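Side-chain contacts in bifunctional protein PutA (Bdellovibrio bacteriovorus, PDB 5UR2), which probably oxidises proline to glutamate in two steps, a flavin-dependent proline dehydrogenase in a barrel domain feeding an NAD-dependent L-glutamate gamma-semialdehyde dehydrogenase: residues E480-A485 and L575-V580; A487-S492 and Q579-G584; L493-N498 and V673-M678. All coordinates share one frame; numbering follows the deposited sequence.

Contact 1. Residues E480-A485 and L575-V580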
# COMPACT_ATOMS: atom_id res chain seq x y z
N GLU B 480 24.33 5.95 -36.04
CA GLU B 480 25.07 4.94 -36.79
C GLU B 480 24.73 3.53 -36.32
O GLU B 480 24.56 2.63 -37.16
CB GLU B 480 26.57 5.18 -36.66
CG GLU B 480 27.06 6.39 -37.43
CD GLU B 480 28.48 6.79 -37.06
OE1 GLU B 480 28.96 6.40 -35.97
OE2 GLU B 480 29.12 7.49 -37.87
N LYS B 481 24.63 3.31 -35.01
CA LYS B 481 24.22 2.01 -34.49
C LYS B 481 22.81 1.67 -34.94
O LYS B 481 22.51 0.50 -35.21
CB LYS B 481 24.30 1.99 -32.95
CG LYS B 481 25.73 1.97 -32.44
CD LYS B 481 25.80 1.92 -30.92
CE LYS B 481 27.25 1.94 -30.45
NZ LYS B 481 27.70 3.30 -30.07
N MET B 482 21.93 2.67 -35.01
CA MET B 482 20.57 2.44 -35.47
C MET B 482 20.56 1.99 -36.92
O MET B 482 19.89 1.02 -37.28
CB MET B 482 19.73 3.70 -35.29
CG MET B 482 18.26 3.51 -35.49
SD MET B 482 17.62 2.41 -34.19
CE MET B 482 17.32 0.92 -35.15
N LEU B 483 21.32 2.69 -37.77
CA LEU B 483 21.41 2.33 -39.18
C LEU B 483 22.10 0.98 -39.34
O LEU B 483 21.72 0.18 -40.21
CB LEU B 483 22.16 3.42 -39.95
CG LEU B 483 21.43 4.77 -40.09
CD1 LEU B 483 22.35 5.91 -40.56
CD2 LEU B 483 20.32 4.60 -41.12
N LYS B 484 23.09 0.69 -38.50
CA LYS B 484 23.71 -0.62 -38.54
C LYS B 484 22.71 -1.71 -38.16
O LYS B 484 22.60 -2.74 -38.84
CB LYS B 484 24.92 -0.65 -37.61
CG LYS B 484 25.66 -1.95 -37.57
CD LYS B 484 26.68 -1.94 -36.45
CE LYS B 484 27.13 -3.36 -36.12
NZ LYS B 484 28.18 -3.40 -35.07
N ALA B 485 21.93 -1.48 -37.08
CA ALA B 485 20.96 -2.48 -36.64
C ALA B 485 19.87 -2.69 -37.68
O ALA B 485 19.40 -3.82 -37.88
CB ALA B 485 20.34 -2.06 -35.30
N LEU B 575 16.57 -4.39 -30.84
CA LEU B 575 15.15 -4.41 -30.48
C LEU B 575 14.39 -3.29 -31.15
O LEU B 575 13.24 -3.48 -31.57
CB LEU B 575 14.99 -4.34 -28.96
CG LEU B 575 15.56 -5.54 -28.21
CD1 LEU B 575 15.55 -5.33 -26.69
CD2 LEU B 575 14.76 -6.78 -28.60
N ILE B 576 14.99 -2.11 -31.27
CA ILE B 576 14.33 -1.02 -32.00
C ILE B 576 14.11 -1.43 -33.45
O ILE B 576 13.00 -1.31 -33.99
CB ILE B 576 15.15 0.27 -31.92
CG1 ILE B 576 15.13 0.82 -30.50
CG2 ILE B 576 14.61 1.31 -32.90
CD1 ILE B 576 16.06 2.02 -30.30
N ALA B 577 15.16 -1.93 -34.09
CA ALA B 577 15.07 -2.25 -35.51
C ALA B 577 13.92 -3.21 -35.79
O ALA B 577 13.18 -3.04 -36.77
CB ALA B 577 16.40 -2.81 -36.02
N THR B 578 13.72 -4.21 -34.91
CA THR B 578 12.63 -5.16 -35.13
C THR B 578 11.28 -4.47 -35.13
O THR B 578 10.39 -4.80 -35.95
CB THR B 578 12.65 -6.25 -34.05
OG1 THR B 578 13.96 -6.83 -33.99
CG2 THR B 578 11.59 -7.36 -34.37
N GLN B 579 11.08 -3.55 -34.21
CA GLN B 579 9.82 -2.82 -34.13
C GLN B 579 9.65 -1.87 -35.32
O GLN B 579 8.54 -1.70 -35.83
CB GLN B 579 9.73 -2.06 -32.82
CG GLN B 579 9.86 -2.94 -31.62
CD GLN B 579 9.28 -2.29 -30.40
OE1 GLN B 579 8.58 -1.28 -30.52
NE2 GLN B 579 9.56 -2.84 -29.23
N VAL B 580 10.74 -1.25 -35.76
CA VAL B 580 10.65 -0.39 -36.94
C VAL B 580 10.15 -1.19 -38.14
O VAL B 580 9.23 -0.77 -38.85
CB VAL B 580 12.00 0.28 -37.23
CG1 VAL B 580 12.02 0.91 -38.62
CG2 VAL B 580 12.28 1.33 -36.17
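M482 and A485 on helix 476-491 meet I576 and A577 on helix 572-583 in a small, buried, wholly apolar helix-helix contact, well away from the catalytic sites. Helix 572-583 lies in the aldehyde dehydrogenase part of the chain; helix 476-491 leads by a short loop into strand 495-501. The two short segments cross at -58°, with 9.3 Å between their axes. That spacing is bridged on one flank by a long side chain and on the other by two alanines. M482 does the reaching: its CG is anti to the backbone N (chi1 -170°), and further bends at chi2 and chi3 turn the thioether so that SD and CE both lie against helix 572-583. Both atoms are 3.5 Å from CG2 of I576, the methyl branch, and the two side chains are nearly perpendicular. The terminal CE also settles over the start of the next residue, 3.7 Å from A577 N and 3.9 Å from A577 CB. One turn along, A485 CB stands 4.1 Å from A577 CB, and the A577 methyl also comes to 3.7 Å from A485 O. F573 touches both M482 and A485, while W587 of helix 587-611 also packs on M482. With methyls, a thioether and backbone atoms as the touching groups, the contact relies on close fit and burial of apolar surface rather than on any directional bond.

Contact 2. Residues A487-S492 and Q579-G584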
# COMPACT_ATOMS: atom_id res chain seq x y z
N ALA B 487 20.25 -2.33 -40.95
CA ALA B 487 20.83 -3.08 -42.05
C ALA B 487 20.91 -4.56 -41.72
O ALA B 487 20.58 -5.41 -42.56
CB ALA B 487 22.21 -2.53 -42.42
N GLU B 488 21.35 -4.89 -40.51
CA GLU B 488 21.48 -6.29 -40.11
C GLU B 488 20.12 -6.96 -39.99
O GLU B 488 19.98 -8.14 -40.32
CB GLU B 488 22.25 -6.41 -38.80
CG GLU B 488 23.69 -5.98 -38.97
CD GLU B 488 24.49 -5.99 -37.69
OE1 GLU B 488 23.91 -6.26 -36.62
OE2 GLU B 488 25.70 -5.72 -37.78
N ALA B 489 19.12 -6.22 -39.49
CA ALA B 489 17.79 -6.80 -39.42
C ALA B 489 17.26 -7.11 -40.82
O ALA B 489 16.82 -8.23 -41.10
CB ALA B 489 16.84 -5.86 -38.68
N LYS B 490 17.37 -6.13 -41.74
CA LYS B 490 16.84 -6.33 -43.08
C LYS B 490 17.50 -7.52 -43.77
O LYS B 490 16.83 -8.32 -44.44
CB LYS B 490 17.04 -5.05 -43.91
CG LYS B 490 16.09 -3.94 -43.53
CD LYS B 490 16.65 -2.56 -43.87
CE LYS B 490 16.66 -2.28 -45.34
NZ LYS B 490 15.31 -1.78 -45.75
N ALA B 491 18.82 -7.68 -43.58
CA ALA B 491 19.53 -8.80 -44.17
C ALA B 491 19.16 -10.13 -43.53
O ALA B 491 19.50 -11.18 -44.09
CB ALA B 491 21.04 -8.57 -44.11
N SER B 492 18.51 -10.14 -42.37
CA SER B 492 18.09 -11.39 -41.75
C SER B 492 16.67 -11.82 -42.15
O SER B 492 16.23 -12.90 -41.75
CB SER B 492 18.18 -11.30 -40.22
OG SER B 492 17.02 -10.70 -39.67
N GLN B 579 11.08 -3.55 -34.21
CA GLN B 579 9.82 -2.82 -34.13
C GLN B 579 9.65 -1.87 -35.32
O GLN B 579 8.54 -1.70 -35.83
CB GLN B 579 9.73 -2.06 -32.82
CG GLN B 579 9.86 -2.94 -31.62
CD GLN B 579 9.28 -2.29 -30.40
OE1 GLN B 579 8.58 -1.28 -30.52
NE2 GLN B 579 9.56 -2.84 -29.23
N VAL B 580 10.74 -1.25 -35.76
CA VAL B 580 10.65 -0.39 -36.94
C VAL B 580 10.15 -1.19 -38.14
O VAL B 580 9.23 -0.77 -38.85
CB VAL B 580 12.00 0.28 -37.23
CG1 VAL B 580 12.02 0.91 -38.62
CG2 VAL B 580 12.28 1.33 -36.17
N LEU B 581 10.73 -2.37 -38.36
CA LEU B 581 10.44 -3.12 -39.58
C LEU B 581 9.14 -3.92 -39.49
O LEU B 581 8.37 -3.95 -40.46
CB LEU B 581 11.61 -4.04 -39.92
CG LEU B 581 12.94 -3.38 -40.31
CD1 LEU B 581 14.04 -4.40 -40.42
CD2 LEU B 581 12.77 -2.67 -41.65
N GLU B 582 8.86 -4.58 -38.36
CA GLU B 582 7.69 -5.45 -38.29
C GLU B 582 6.41 -4.69 -38.00
O GLU B 582 5.35 -5.04 -38.51
CB GLU B 582 7.87 -6.54 -37.22
CG GLU B 582 6.77 -7.57 -37.24
CD GLU B 582 6.77 -8.52 -36.05
OE1 GLU B 582 7.35 -8.18 -35.00
OE2 GLU B 582 6.20 -9.62 -36.15
N VAL B 583 6.48 -3.63 -37.19
CA VAL B 583 5.27 -2.94 -36.73
C VAL B 583 5.13 -1.53 -37.31
O VAL B 583 4.07 -0.92 -37.15
CB VAL B 583 5.22 -2.90 -35.19
CG1 VAL B 583 3.85 -2.55 -34.69
CG2 VAL B 583 5.64 -4.24 -34.62
N GLY B 584 6.14 -1.01 -38.02
CA GLY B 584 6.07 0.34 -38.55
C GLY B 584 6.26 1.42 -37.50
O GLY B 584 5.87 2.57 -37.72
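L581 of helix 572-583 sets its isobutyl group against the last turn of helix 476-491, where A489 and K490 receive it. A chi1 of -66° places the leucine CG opposite its own carbonyl carbon, and with chi2 extended CD1 is carried out to the front of the side chain. That one methyl touches both partners: CD1 is 3.6 Å from the CB of A489 and 3.8 Å from the CG of K490. The second methyl, CD2, leans on the same lysine methylene, 4.0 Å from K490 CG. A489 thus meets the leucine end-on with its single methyl, whereas K490 lies across it, the lysine chain running almost square to the leucine side chain.

Only the inner part of the lysine chain is used here. Bends at chi3 and chi4 turn its outer part, and NZ forms a salt bridge with E813, so the aliphatic and charged portions of one residue serve two different neighbours. This is a partly buried contact between the C-terminal ends of helix 476-491 and helix 572-583, the latter in the aldehyde dehydrogenase region of the chain. Helix 476-491 closes just beyond it: S492 N donates to A489 O at 2.8 Å, and S492 OG donates to the same oxygen at 2.9 Å, in the carbonyl plane and on a lone pair (C=O...donor angle 130°). Two donors therefore grip the A489 carbonyl where the helix runs out.

On the other helix, the neighbouring E582 sends its carboxylate to a different part of the fold: OE2 accepts from V672 N and OE1 from V673 N, at the beginning of helix 671-684.

Contact 3. Residues L493-N498 and V673-M678; sequences LPVNVN and VAWGLM
Strand 495-497 passes helix 673-678 with 65° between their directions and 9.6 Å between axes, the nearest CA atoms being those of V497 and W675 at 6.5 Å. W675 carries the helix side of the contact. With chi1 at 166° the indole is swung away from the backbone N and out to the strand, where one face lies against V497 and the backbone leading into N498. The CG2 methyl of V497 makes a CH-pi contact over that face, 3.8 Å from the centroid of the five-membered ring and 22° off its normal. The other methyl, CG1, presses near the ring fusion, 3.6 Å from W675 CE3, as the two side chains run alongside in opposite senses. Further along the indole, N498 O comes to 3.3 Å from W675 CZ3, and at the pyrrole end V495 CG1 approaches NE1 obliquely at 3.9 Å. The amide of N498 is turned to another task, ND2 donating to E505 on the adjoining strand. F693 of strand 691-693 touches both V497 and W675. Meanwhile V495 and V497 bond through their backbones to V524, K526 and Q528. An aromatic side chain from a helix laid flat on a strand in this way is helix-on-sheet packing, here joining the small mixed sheet of 495-528 to a helix of the Rossmann-type region of the aldehyde dehydrogenase fold.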
# COMPACT_ATOMS: atom_id res chain seq x y z
N LEU B 493 15.96 -11.02 -42.94
CA LEU B 493 14.57 -11.33 -43.28
C LEU B 493 14.50 -12.43 -44.33
O LEU B 493 15.38 -12.53 -45.18
CB LEU B 493 13.83 -10.09 -43.79
CG LEU B 493 13.93 -8.85 -42.91
CD1 LEU B 493 13.10 -7.70 -43.47
CD2 LEU B 493 13.56 -9.13 -41.46
N PRO B 494 13.47 -13.28 -44.25
CA PRO B 494 12.44 -13.26 -43.22
C PRO B 494 12.89 -14.03 -41.98
O PRO B 494 13.68 -14.96 -42.11
CB PRO B 494 11.25 -13.93 -43.90
CG PRO B 494 11.88 -14.93 -44.83
CD PRO B 494 13.18 -14.29 -45.30
N VAL B 495 12.40 -13.62 -40.81
CA VAL B 495 12.70 -14.30 -39.55
C VAL B 495 11.73 -15.46 -39.38
O VAL B 495 10.51 -15.27 -39.40
CB VAL B 495 12.62 -13.32 -38.37
CG1 VAL B 495 12.89 -14.04 -37.07
CG2 VAL B 495 13.62 -12.18 -38.60
N ASN B 496 12.26 -16.67 -39.26
CA ASN B 496 11.45 -17.86 -38.99
C ASN B 496 11.24 -17.98 -37.48
O ASN B 496 12.21 -18.14 -36.73
CB ASN B 496 12.13 -19.10 -39.55
CG ASN B 496 12.20 -19.08 -41.05
OD1 ASN B 496 11.20 -19.30 -41.72
ND2 ASN B 496 13.39 -18.79 -41.59
N VAL B 497 9.99 -17.91 -37.05
CA VAL B 497 9.65 -17.90 -35.63
C VAL B 497 9.00 -19.23 -35.28
O VAL B 497 8.03 -19.65 -35.93
CB VAL B 497 8.74 -16.71 -35.27
CG1 VAL B 497 8.26 -16.84 -33.83
CG2 VAL B 497 9.51 -15.39 -35.44
N ASN B 498 9.51 -19.87 -34.25
CA ASN B 498 8.99 -21.14 -33.78
C ASN B 498 8.21 -20.94 -32.49
O ASN B 498 8.42 -19.98 -31.75
CB ASN B 498 10.12 -22.15 -33.55
CG ASN B 498 10.71 -22.64 -34.83
OD1 ASN B 498 9.99 -22.86 -35.81
ND2 ASN B 498 12.03 -22.83 -34.85
N VAL B 673 8.67 -9.47 -32.90
CA VAL B 673 9.09 -8.75 -31.70
C VAL B 673 9.03 -9.66 -30.49
O VAL B 673 9.98 -9.73 -29.68
CB VAL B 673 8.23 -7.48 -31.49
CG1 VAL B 673 8.52 -6.83 -30.12
CG2 VAL B 673 8.48 -6.48 -32.60
N ALA B 674 7.92 -10.37 -30.33
CA ALA B 674 7.74 -11.22 -29.16
C ALA B 674 8.70 -12.40 -29.16
O ALA B 674 9.10 -12.89 -28.09
CB ALA B 674 6.29 -11.69 -29.09
N TRP B 675 9.05 -12.89 -30.34
CA TRP B 675 10.08 -13.92 -30.46
C TRP B 675 11.39 -13.42 -29.87
O TRP B 675 12.04 -14.14 -29.10
CB TRP B 675 10.20 -14.29 -31.94
CG TRP B 675 11.39 -15.09 -32.42
CD1 TRP B 675 12.42 -14.62 -33.19
CD2 TRP B 675 11.62 -16.49 -32.25
NE1 TRP B 675 13.28 -15.65 -33.50
CE2 TRP B 675 12.81 -16.81 -32.93
CE3 TRP B 675 10.93 -17.52 -31.58
CZ2 TRP B 675 13.35 -18.10 -32.95
CZ3 TRP B 675 11.46 -18.80 -31.61
CH2 TRP B 675 12.66 -19.08 -32.29
N GLY B 676 11.75 -12.17 -30.16
CA GLY B 676 12.91 -11.59 -29.50
C GLY B 676 12.78 -11.58 -27.99
O GLY B 676 13.74 -11.87 -27.28
N LEU B 677 11.58 -11.28 -27.47
CA LEU B 677 11.38 -11.31 -26.02
C LEU B 677 11.61 -12.70 -25.46
O LEU B 677 12.27 -12.86 -24.42
CB LEU B 677 9.97 -10.81 -25.65
CG LEU B 677 9.62 -10.89 -24.15
CD1 LEU B 677 10.49 -9.99 -23.27
CD2 LEU B 677 8.14 -10.58 -23.90
N MET B 678 11.09 -13.73 -26.13
CA MET B 678 11.25 -15.09 -25.63
C MET B 678 12.72 -15.51 -25.60
O MET B 678 13.17 -16.17 -24.65
CB MET B 678 10.43 -16.06 -26.49
CG MET B 678 10.42 -17.49 -25.96
SD MET B 678 9.74 -17.59 -24.31
CE MET B 678 10.33 -19.19 -23.78

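Overall arrangement
From the N terminus the chain runs along helix 476-491, which supplies the first segments of contacts 1 and 2, then, after a short loop, into strand 495-501, which supplies that of contact 3. Contact 1 closes a loop of 89 residues and contact 2 one of 86, both on helix 572-583; 487-492 to 579-584 is displaced along the same helix pair, with centres 7 Å apart and A577 CB against A489 CB. Contact 3 closes a wider loop of 174 residues and crosses both. V673, packed on T578, Q579 and V583, joins helix 671-684 to helix 572-583, so helices 476-491, 572-583 and 671-684 and the small mixed sheet are tied together.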